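PDB 2FEF: hypothetical protein PA2201 from Pseudomonas aeruginosa, which is of unknown function but is probably an immunity protein that protects its bacterium against a PoNe-type DNase toxin. Local coordinates for residues 7-19 and 102-116. Residues are numbered along the deposited sequence; the frame is centred on the assembly and turned at random.
Sequences TLDNRLAEALPLW and SIYLETAALWLDYSR. With EDO (1,2-ethanediol), chain D.
Asp113 OD2 is gripped twice by Asn10: the backbone N reaches it at 2.8 Å on the syn side of the carboxylate, while the side-chain ND2 comes to the anti side at 2.9 Å. The other oxygen, Asp113 OD1, turns its syn lone pair to the backbone N of Asp9, 2.8 Å away, so a single carboxylate holds two successive peptide N-H groups. With CG between backbone N and carbonyl carbon (chi1 87°), the Asn10 amide folds back so that ND2 comes beside the backbone N. The second N-H of ND2 goes to a bound ethanediol. The amide's other atom, Asn10 OD1, takes the N-H of Leu12 in an Asx turn and also bonds Tyr58 OH.

One turn back along helix 102-116, Ala109 offers just a methyl, its CB 3.5 Å from Asn10 CA, letting the loop ahead of helix 12-19 run close over the helix. A further turn back, Glu106 bends at chi2 (-58°) to bring OE1 within 2.7 Å of the N of Arg11, the N-cap residue; a water joins its OE2 to Asp9 O.

At the other end Arg116 makes a weak salt bridge to Asp9 OD2, the planes nearly perpendicular; a stronger partner is Glu171. Trp19 closes the contact: Ile103 CG1 packs over one indole face as a CH-pi contact, Ala15 CB covers the opposite face, and Glu106 CB meets the rim at 3.5 Å from CH2.

The contact joins the chain's first helix, running at 147° to segment 102-116, and the loop before it to long helix 97-127 in the all-helical N-terminal part. Two helix carboxylates pay for three consecutive backbone N-H groups, Asp9 to Arg11, fixing the N-terminal loop; these donors probably stabilise both acids as carboxylates.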
ATOM      1  N   THR B   7      -8.439 -25.498  -8.625  1.00 40.61           N
ATOM      2  CA  THR B   7      -9.644 -24.894  -8.036  1.00 39.06           C
ATOM      3  C   THR B   7      -9.284 -23.872  -6.976  1.00 36.89           C
ATOM      4  O   THR B   7      -8.572 -24.192  -6.013  1.00 37.74           O
ATOM      5  CB  THR B   7     -10.588 -25.968  -7.405  1.00 39.44           C
ATOM      6  OG1 THR B   7     -11.106 -26.812  -8.434  1.00 41.39           O
ATOM      7  CG2 THR B   7     -11.755 -25.314  -6.736  1.00 39.77           C
ATOM      8  N   LEU B   8      -9.808 -22.656  -7.103  1.00 33.82           N
ATOM      9  CA  LEU B   8      -9.578 -21.646  -6.064  1.00 32.24           C
ATOM     10  C   LEU B   8     -10.898 -21.309  -5.415  1.00 31.35           C
ATOM     11  O   LEU B   8     -11.870 -21.015  -6.110  1.00 30.43           O
ATOM     12  CB  LEU B   8      -8.937 -20.384  -6.629  1.00 31.79           C
ATOM     13  CG  LEU B   8      -7.593 -20.583  -7.364  1.00 31.48           C
ATOM     14  CD1 LEU B   8      -7.211 -19.270  -7.971  1.00 29.99           C
ATOM     15  CD2 LEU B   8      -6.510 -21.060  -6.414  1.00 31.55           C
ATOM     16  N   ASP B   9     -10.918 -21.376  -4.092  1.00 30.21           N
ATOM     17  CA  ASP B   9     -12.162 -21.212  -3.350  1.00 30.15           C
ATOM     18  C   ASP B   9     -12.522 -19.812  -2.909  1.00 29.09           C
ATOM     19  O   ASP B   9     -13.700 -19.552  -2.604  1.00 27.90           O
ATOM     20  CB  ASP B   9     -12.202 -22.188  -2.167  1.00 31.70           C
ATOM     21  CG  ASP B   9     -12.366 -23.640  -2.639  1.00 32.55           C
ATOM     22  OD1 ASP B   9     -12.864 -23.843  -3.756  1.00 39.23           O
ATOM     23  OD2 ASP B   9     -11.966 -24.568  -1.916  1.00 39.76           O
ATOM     24  N   ASN B  10     -11.553 -18.898  -2.860  1.00 27.75           N
ATOM     25  CA  ASN B  10     -11.874 -17.572  -2.305  1.00 27.83           C
ATOM     26  C   ASN B  10     -12.849 -16.806  -3.208  1.00 27.65           C
ATOM     27  O   ASN B  10     -12.861 -17.016  -4.421  1.00 26.94           O
ATOM     28  CB  ASN B  10     -10.603 -16.744  -2.120  1.00 27.05           C
ATOM     29  CG  ASN B  10     -10.226 -15.965  -3.381  1.00 25.24           C
ATOM     30  OD1 ASN B  10     -10.684 -14.844  -3.598  1.00 24.64           O
ATOM     31  ND2 ASN B  10      -9.386 -16.542  -4.180  1.00 24.21           N
ATOM     32  N   ARG B  11     -13.651 -15.928  -2.604  1.00 28.23           N
ATOM     33  CA  ARG B  11     -14.472 -14.977  -3.351  1.00 28.09           C
ATOM     34  C   ARG B  11     -14.230 -13.586  -2.768  1.00 27.53           C
ATOM     35  O   ARG B  11     -15.142 -12.893  -2.267  1.00 26.26           O
ATOM     36  CB  ARG B  11     -15.955 -15.379  -3.305  1.00 29.77           C
ATOM     37  CG  ARG B  11     -16.291 -16.739  -3.986  1.00 31.57           C
ATOM     38  CD  ARG B  11     -15.899 -16.802  -5.492  1.00 36.39           C
ATOM     39  NE  ARG B  11     -16.232 -18.113  -6.108  1.00 37.11           N
ATOM     40  CZ  ARG B  11     -15.358 -19.105  -6.312  1.00 39.36           C
ATOM     41  NH1 ARG B  11     -14.057 -18.960  -5.987  1.00 35.19           N
ATOM     42  NH2 ARG B  11     -15.781 -20.250  -6.855  1.00 39.56           N
ATOM     43  N   LEU B  12     -12.965 -13.178  -2.805  1.00 27.05           N
ATOM     44  CA  LEU B  12     -12.536 -11.987  -2.101  1.00 27.07           C
ATOM     45  C   LEU B  12     -13.162 -10.723  -2.684  1.00 26.80           C
ATOM     46  O   LEU B  12     -13.539  -9.807  -1.926  1.00 25.99           O
ATOM     47  CB  LEU B  12     -10.986 -11.872  -2.108  1.00 25.83           C
ATOM     48  CG  LEU B  12     -10.325 -10.605  -1.502  1.00 28.17           C
ATOM     49  CD1 LEU B  12     -10.669 -10.339  -0.017  1.00 25.91           C
ATOM     50  CD2 LEU B  12      -8.807 -10.648  -1.752  1.00 26.98           C
ATOM     51  N   ALA B  13     -13.230 -10.629  -4.011  1.00 26.09           N
ATOM     52  CA  ALA B  13     -13.723  -9.379  -4.625  1.00 27.39           C
ATOM     53  C   ALA B  13     -15.182  -9.112  -4.221  1.00 27.97           C
ATOM     54  O   ALA B  13     -15.548  -7.963  -3.974  1.00 28.58           O
ATOM     55  CB  ALA B  13     -13.572  -9.369  -6.135  1.00 26.81           C
ATOM     56  N   GLU B  14     -15.995 -10.165  -4.175  1.00 28.33           N
ATOM     57  CA  GLU B  14     -17.397 -10.029  -3.713  1.00 29.33           C
ATOM     58  C   GLU B  14     -17.515  -9.676  -2.229  1.00 28.71           C
ATOM     59  O   GLU B  14     -18.443  -8.986  -1.840  1.00 29.42           O
ATOM     60  CB  GLU B  14     -18.236 -11.285  -4.038  1.00 29.41           C
ATOM     61  CG  GLU B  14     -18.857 -11.292  -5.451  1.00 34.21           C
ATOM     62  N   ALA B  15     -16.589 -10.158  -1.405  1.00 27.97           N
ATOM     63  CA  ALA B  15     -16.667  -9.968   0.049  1.00 28.24           C
ATOM     64  C   ALA B  15     -16.299  -8.541   0.439  1.00 27.70           C
ATOM     65  O   ALA B  15     -16.889  -7.972   1.373  1.00 26.41           O
ATOM     66  CB  ALA B  15     -15.763 -10.986   0.778  1.00 27.74           C
ATOM     67  N   LEU B  16     -15.350  -7.934  -0.301  1.00 27.03           N
ATOM     68  CA  LEU B  16     -14.790  -6.643   0.125  1.00 26.83           C
ATOM     69  C   LEU B  16     -15.767  -5.509   0.387  1.00 26.88           C
ATOM     70  O   LEU B  16     -15.643  -4.869   1.409  1.00 27.58           O
ATOM     71  CB  LEU B  16     -13.656  -6.152  -0.805  1.00 26.08           C
ATOM     72  CG  LEU B  16     -12.305  -6.798  -0.478  1.00 25.43           C
ATOM     73  CD1 LEU B  16     -11.381  -6.659  -1.684  1.00 27.68           C
ATOM     74  CD2 LEU B  16     -11.695  -6.171   0.750  1.00 29.24           C
ATOM     75  N   PRO B  17     -16.717  -5.225  -0.541  1.00 26.93           N
ATOM     76  CA  PRO B  17     -17.663  -4.154  -0.235  1.00 27.19           C
ATOM     77  C   PRO B  17     -18.502  -4.396   1.012  1.00 28.78           C
ATOM     78  O   PRO B  17     -18.900  -3.433   1.680  1.00 29.23           O
ATOM     79  CB  PRO B  17     -18.576  -4.137  -1.469  1.00 27.61           C
ATOM     80  CG  PRO B  17     -17.676  -4.661  -2.561  1.00 26.69           C
ATOM     81  CD  PRO B  17     -16.933  -5.756  -1.893  1.00 26.53           C
ATOM     82  N   LEU B  18     -18.783  -5.663   1.312  1.00 29.75           N
ATOM     83  CA  LEU B  18     -19.516  -6.023   2.525  1.00 31.70           C
ATOM     84  C   LEU B  18     -18.657  -5.737   3.749  1.00 31.45           C
ATOM     85  O   LEU B  18     -19.111  -5.130   4.717  1.00 32.04           O
ATOM     86  CB  LEU B  18     -19.921  -7.497   2.468  1.00 31.33           C
ATOM     87  CG  LEU B  18     -20.964  -7.858   1.393  1.00 34.71           C
ATOM     88  CD1 LEU B  18     -20.331  -7.773   0.021  1.00 36.73           C
ATOM     89  CD2 LEU B  18     -21.525  -9.257   1.598  1.00 34.21           C
ATOM     90  N   TRP B  19     -17.403  -6.161   3.709  1.00 31.25           N
ATOM     91  CA  TRP B  19     -16.477  -5.913   4.823  1.00 32.36           C
ATOM     92  C   TRP B  19     -16.227  -4.437   5.094  1.00 33.47           C
ATOM     93  O   TRP B  19     -16.196  -3.983   6.252  1.00 33.25           O
ATOM     94  CB  TRP B  19     -15.133  -6.571   4.553  1.00 32.00           C
ATOM     95  CG  TRP B  19     -15.184  -8.064   4.490  1.00 31.14           C
ATOM     96  CD1 TRP B  19     -16.212  -8.879   4.873  1.00 32.03           C
ATOM     97  CD2 TRP B  19     -14.140  -8.913   4.029  1.00 30.70           C
ATOM     98  NE1 TRP B  19     -15.869 -10.197   4.665  1.00 29.71           N
ATOM     99  CE2 TRP B  19     -14.602 -10.242   4.140  1.00 29.18           C
ATOM    100  CE3 TRP B  19     -12.861  -8.676   3.504  1.00 33.51           C
ATOM    101  CZ2 TRP B  19     -13.827 -11.332   3.783  1.00 29.40           C
ATOM    102  CZ3 TRP B  19     -12.077  -9.781   3.121  1.00 32.28           C
ATOM    103  CH2 TRP B  19     -12.575 -11.088   3.264  1.00 31.64           C
ATOM    104  N   SER B 102     -18.360 -14.530   8.214  1.00 28.11           N
ATOM    105  CA  SER B 102     -18.270 -14.051   6.841  1.00 29.00           C
ATOM    106  C   SER B 102     -16.843 -13.658   6.454  1.00 28.51           C
ATOM    107  O   SER B 102     -16.451 -13.819   5.297  1.00 30.05           O
ATOM    108  CB  SER B 102     -19.250 -12.884   6.616  1.00 29.34           C
ATOM    109  OG  SER B 102     -18.669 -11.640   7.021  1.00 34.76           O
ATOM    110  N   ILE B 103     -16.053 -13.159   7.409  1.00 26.79           N
ATOM    111  CA  ILE B 103     -14.640 -12.892   7.178  1.00 26.11           C
ATOM    112  C   ILE B 103     -13.832 -14.167   7.205  1.00 25.14           C
ATOM    113  O   ILE B 103     -13.029 -14.403   6.314  1.00 25.86           O
ATOM    114  CB  ILE B 103     -14.065 -11.848   8.176  1.00 26.76           C
ATOM    115  CG1 ILE B 103     -14.898 -10.558   8.090  1.00 26.59           C
ATOM    116  CG2 ILE B 103     -12.543 -11.563   7.906  1.00 25.46           C
ATOM    117  CD1 ILE B 103     -14.728  -9.599   9.311  1.00 27.18           C
ATOM    118  N   TYR B 104     -14.065 -14.989   8.220  1.00 24.84           N
ATOM    119  CA  TYR B 104     -13.342 -16.238   8.413  1.00 25.49           C
ATOM    120  C   TYR B 104     -13.402 -17.164   7.181  1.00 25.09           C
ATOM    121  O   TYR B 104     -12.398 -17.780   6.806  1.00 24.70           O
ATOM    122  CB  TYR B 104     -13.873 -16.992   9.654  1.00 24.65           C
ATOM    123  CG  TYR B 104     -13.142 -18.319   9.812  1.00 26.15           C
ATOM    124  CD1 TYR B 104     -11.844 -18.379  10.377  1.00 24.03           C
ATOM    125  CD2 TYR B 104     -13.699 -19.493   9.314  1.00 24.36           C
ATOM    126  CE1 TYR B 104     -11.148 -19.600  10.444  1.00 21.77           C
ATOM    127  CE2 TYR B 104     -13.013 -20.717   9.380  1.00 25.01           C
ATOM    128  CZ  TYR B 104     -11.767 -20.767   9.961  1.00 24.94           C
ATOM    129  OH  TYR B 104     -11.148 -21.989  10.014  1.00 24.91           O
ATOM    130  N   LEU B 105     -14.550 -17.226   6.525  1.00 25.67           N
ATOM    131  CA  LEU B 105     -14.655 -18.112   5.350  1.00 26.22           C
ATOM    132  C   LEU B 105     -13.651 -17.711   4.284  1.00 27.39           C
ATOM    133  O   LEU B 105     -13.062 -18.585   3.638  1.00 26.43           O
ATOM    134  CB  LEU B 105     -16.065 -18.120   4.764  1.00 27.06           C
ATOM    135  CG  LEU B 105     -17.157 -18.763   5.625  1.00 27.11           C
ATOM    136  CD1 LEU B 105     -18.420 -18.838   4.797  1.00 30.62           C
ATOM    137  CD2 LEU B 105     -16.769 -20.156   6.162  1.00 28.62           C
ATOM    138  N   GLU B 106     -13.438 -16.399   4.126  1.00 27.86           N
ATOM    139  CA  GLU B 106     -12.484 -15.910   3.110  1.00 28.42           C
ATOM    140  C   GLU B 106     -11.053 -15.958   3.570  1.00 28.61           C
ATOM    141  O   GLU B 106     -10.131 -16.167   2.756  1.00 28.77           O
ATOM    142  CB  GLU B 106     -12.836 -14.493   2.658  1.00 28.72           C
ATOM    143  CG  GLU B 106     -14.189 -14.417   1.938  1.00 28.77           C
ATOM    144  CD  GLU B 106     -14.207 -15.328   0.735  1.00 33.13           C
ATOM    145  OE1 GLU B 106     -13.161 -15.430   0.050  1.00 36.72           O
ATOM    146  OE2 GLU B 106     -15.252 -15.937   0.464  1.00 36.07           O
ATOM    147  N   THR B 107     -10.852 -15.753   4.864  1.00 27.20           N
ATOM    148  CA  THR B 107      -9.515 -15.899   5.445  1.00 27.71           C
ATOM    149  C   THR B 107      -9.035 -17.347   5.224  1.00 26.25           C
ATOM    150  O   THR B 107      -7.935 -17.584   4.689  1.00 24.40           O
ATOM    151  CB  THR B 107      -9.526 -15.606   6.931  1.00 28.25           C
ATOM    152  OG1 THR B 107     -10.150 -14.329   7.164  1.00 31.88           O
ATOM    153  CG2 THR B 107      -8.100 -15.654   7.512  1.00 27.93           C
ATOM    154  N   ALA B 108      -9.869 -18.306   5.612  1.00 25.82           N
ATOM    155  CA  ALA B 108      -9.572 -19.718   5.372  1.00 25.72           C
ATOM    156  C   ALA B 108      -9.372 -20.028   3.879  1.00 25.41           C
ATOM    157  O   ALA B 108      -8.424 -20.746   3.516  1.00 25.19           O
ATOM    158  CB  ALA B 108     -10.677 -20.596   5.973  1.00 26.05           C
ATOM    159  N   ALA B 109     -10.234 -19.479   3.012  1.00 25.52           N
ATOM    160  CA  ALA B 109     -10.118 -19.720   1.558  1.00 25.70           C
ATOM    161  C   ALA B 109      -8.817 -19.149   1.032  1.00 25.72           C
ATOM    162  O   ALA B 109      -8.165 -19.765   0.231  1.00 25.59           O
ATOM    163  CB  ALA B 109     -11.267 -19.087   0.820  1.00 25.33           C
ATOM    164  N   LEU B 110      -8.438 -17.950   1.470  1.00 26.39           N
ATOM    165  CA  LEU B 110      -7.210 -17.364   0.954  1.00 26.33           C
ATOM    166  C   LEU B 110      -5.987 -18.164   1.386  1.00 26.19           C
ATOM    167  O   LEU B 110      -5.069 -18.331   0.580  1.00 24.59           O
ATOM    168  CB  LEU B 110      -7.077 -15.881   1.327  1.00 26.68           C
ATOM    169  CG  LEU B 110      -8.011 -14.935   0.559  1.00 26.78           C
ATOM    170  CD1 LEU B 110      -8.032 -13.604   1.345  1.00 28.97           C
ATOM    171  CD2 LEU B 110      -7.586 -14.782  -0.947  1.00 26.97           C
ATOM    172  N   TRP B 111      -5.958 -18.634   2.645  1.00 24.68           N
ATOM    173  CA  TRP B 111      -4.856 -19.506   3.082  1.00 24.95           C
ATOM    174  C   TRP B 111      -4.744 -20.815   2.258  1.00 26.37           C
ATOM    175  O   TRP B 111      -3.643 -21.215   1.851  1.00 25.68           O
ATOM    176  CB  TRP B 111      -4.974 -19.810   4.580  1.00 25.88           C
ATOM    177  CG  TRP B 111      -4.416 -18.717   5.460  1.00 23.32           C
ATOM    178  CD1 TRP B 111      -5.135 -17.737   6.125  1.00 26.35           C
ATOM    179  CD2 TRP B 111      -3.037 -18.466   5.742  1.00 25.68           C
ATOM    180  NE1 TRP B 111      -4.271 -16.927   6.828  1.00 26.36           N
ATOM    181  CE2 TRP B 111      -2.980 -17.326   6.582  1.00 26.97           C
ATOM    182  CE3 TRP B 111      -1.828 -19.071   5.332  1.00 24.43           C
ATOM    183  CZ2 TRP B 111      -1.759 -16.811   7.071  1.00 27.33           C
ATOM    184  CZ3 TRP B 111      -0.623 -18.568   5.819  1.00 26.94           C
ATOM    185  CH2 TRP B 111      -0.602 -17.429   6.670  1.00 26.35           C
ATOM    186  N   LEU B 112      -5.891 -21.452   2.022  1.00 26.41           N
ATOM    187  CA  LEU B 112      -5.985 -22.663   1.211  1.00 26.97           C
ATOM    188  C   LEU B 112      -5.550 -22.394  -0.234  1.00 26.61           C
ATOM    189  O   LEU B 112      -4.720 -23.138  -0.767  1.00 26.80           O
ATOM    190  CB  LEU B 112      -7.430 -23.152   1.212  1.00 26.46           C
ATOM    191  CG  LEU B 112      -7.697 -24.462   0.496  1.00 30.53           C
ATOM    192  CD1 LEU B 112      -6.830 -25.561   1.116  1.00 30.77           C
ATOM    193  CD2 LEU B 112      -9.179 -24.779   0.603  1.00 31.76           C
ATOM    194  N   ASP B 113      -6.100 -21.339  -0.857  1.00 26.17           N
ATOM    195  CA  ASP B 113      -5.664 -20.926  -2.228  1.00 25.98           C
ATOM    196  C   ASP B 113      -4.185 -20.620  -2.304  1.00 26.13           C
ATOM    197  O   ASP B 113      -3.499 -21.040  -3.256  1.00 25.92           O
ATOM    198  CB  ASP B 113      -6.485 -19.733  -2.759  1.00 26.23           C
ATOM    199  CG  ASP B 113      -7.998 -20.091  -2.966  1.00 26.31           C
ATOM    200  OD1 ASP B 113      -8.383 -21.282  -2.994  1.00 24.87           O
ATOM    201  OD2 ASP B 113      -8.797 -19.172  -3.127  1.00 26.23           O
ATOM    202  N   TYR B 114      -3.678 -19.867  -1.327  1.00 25.74           N
ATOM    203  CA  TYR B 114      -2.240 -19.653  -1.251  1.00 25.09           C
ATOM    204  C   TYR B 114      -1.472 -20.971  -1.290  1.00 24.24           C
ATOM    205  O   TYR B 114      -0.538 -21.124  -2.081  1.00 23.50           O
ATOM    206  CB  TYR B 114      -1.877 -18.826   0.002  1.00 24.59           C
ATOM    207  CG  TYR B 114      -0.428 -18.901   0.469  1.00 25.35           C
ATOM    208  CD1 TYR B 114       0.637 -18.658  -0.399  1.00 24.92           C
ATOM    209  CD2 TYR B 114      -0.128 -19.163   1.824  1.00 26.36           C
ATOM    210  CE1 TYR B 114       1.962 -18.736   0.048  1.00 28.09           C
ATOM    211  CE2 TYR B 114       1.187 -19.216   2.271  1.00 27.11           C
ATOM    212  CZ  TYR B 114       2.220 -19.008   1.393  1.00 28.24           C
ATOM    213  OH  TYR B 114       3.543 -19.042   1.813  1.00 31.76           O
ATOM    214  N   SER B 115      -1.836 -21.908  -0.421  1.00 24.93           N
ATOM    215  CA  SER B 115      -1.092 -23.173  -0.356  1.00 25.30           C
ATOM    216  C   SER B 115      -1.140 -23.927  -1.701  1.00 24.67           C
ATOM    217  O   SER B 115      -0.177 -24.591  -2.104  1.00 24.75           O
ATOM    218  CB  SER B 115      -1.665 -24.054   0.768  1.00 26.44           C
ATOM    219  OG  SER B 115      -2.905 -24.690   0.388  1.00 28.08           O
ATOM    220  N   ARG B 116      -2.271 -23.844  -2.394  1.00 24.81           N
ATOM    221  CA  ARG B 116      -2.407 -24.554  -3.690  1.00 24.99           C
ATOM    222  C   ARG B 116      -1.549 -23.928  -4.772  1.00 23.92           C
ATOM    223  O   ARG B 116      -0.931 -24.638  -5.591  1.00 23.51           O
ATOM    224  CB  ARG B 116      -3.859 -24.579  -4.137  1.00 25.63           C
ATOM    225  CG  ARG B 116      -4.726 -25.471  -3.243  1.00 29.16           C
ATOM    226  CD  ARG B 116      -6.168 -25.131  -3.481  1.00 33.80           C
ATOM    227  NE  ARG B 116      -7.058 -26.068  -2.813  1.00 37.78           N
ATOM    228  CZ  ARG B 116      -8.338 -25.812  -2.562  1.00 40.94           C
ATOM    229  NH1 ARG B 116      -8.858 -24.623  -2.884  1.00 42.06           N
ATOM    230  NH2 ARG B 116      -9.087 -26.726  -1.951  1.00 42.66           N
TER
HETATM  231  C1  EDO D 601      -8.777 -15.436  -8.023  1.00 35.08           C
HETATM  232  O1  EDO D 601      -9.583 -16.052  -7.006  1.00 32.74           O
HETATM  233  C2  EDO D 601      -9.632 -14.642  -9.013  1.00 38.09           C
HETATM  234  O2  EDO D 601     -10.789 -15.423  -9.365  1.00 45.05           O
HETATM  235  O   HOH W   1     -14.991 -18.775  -0.342  1.00 33.44           O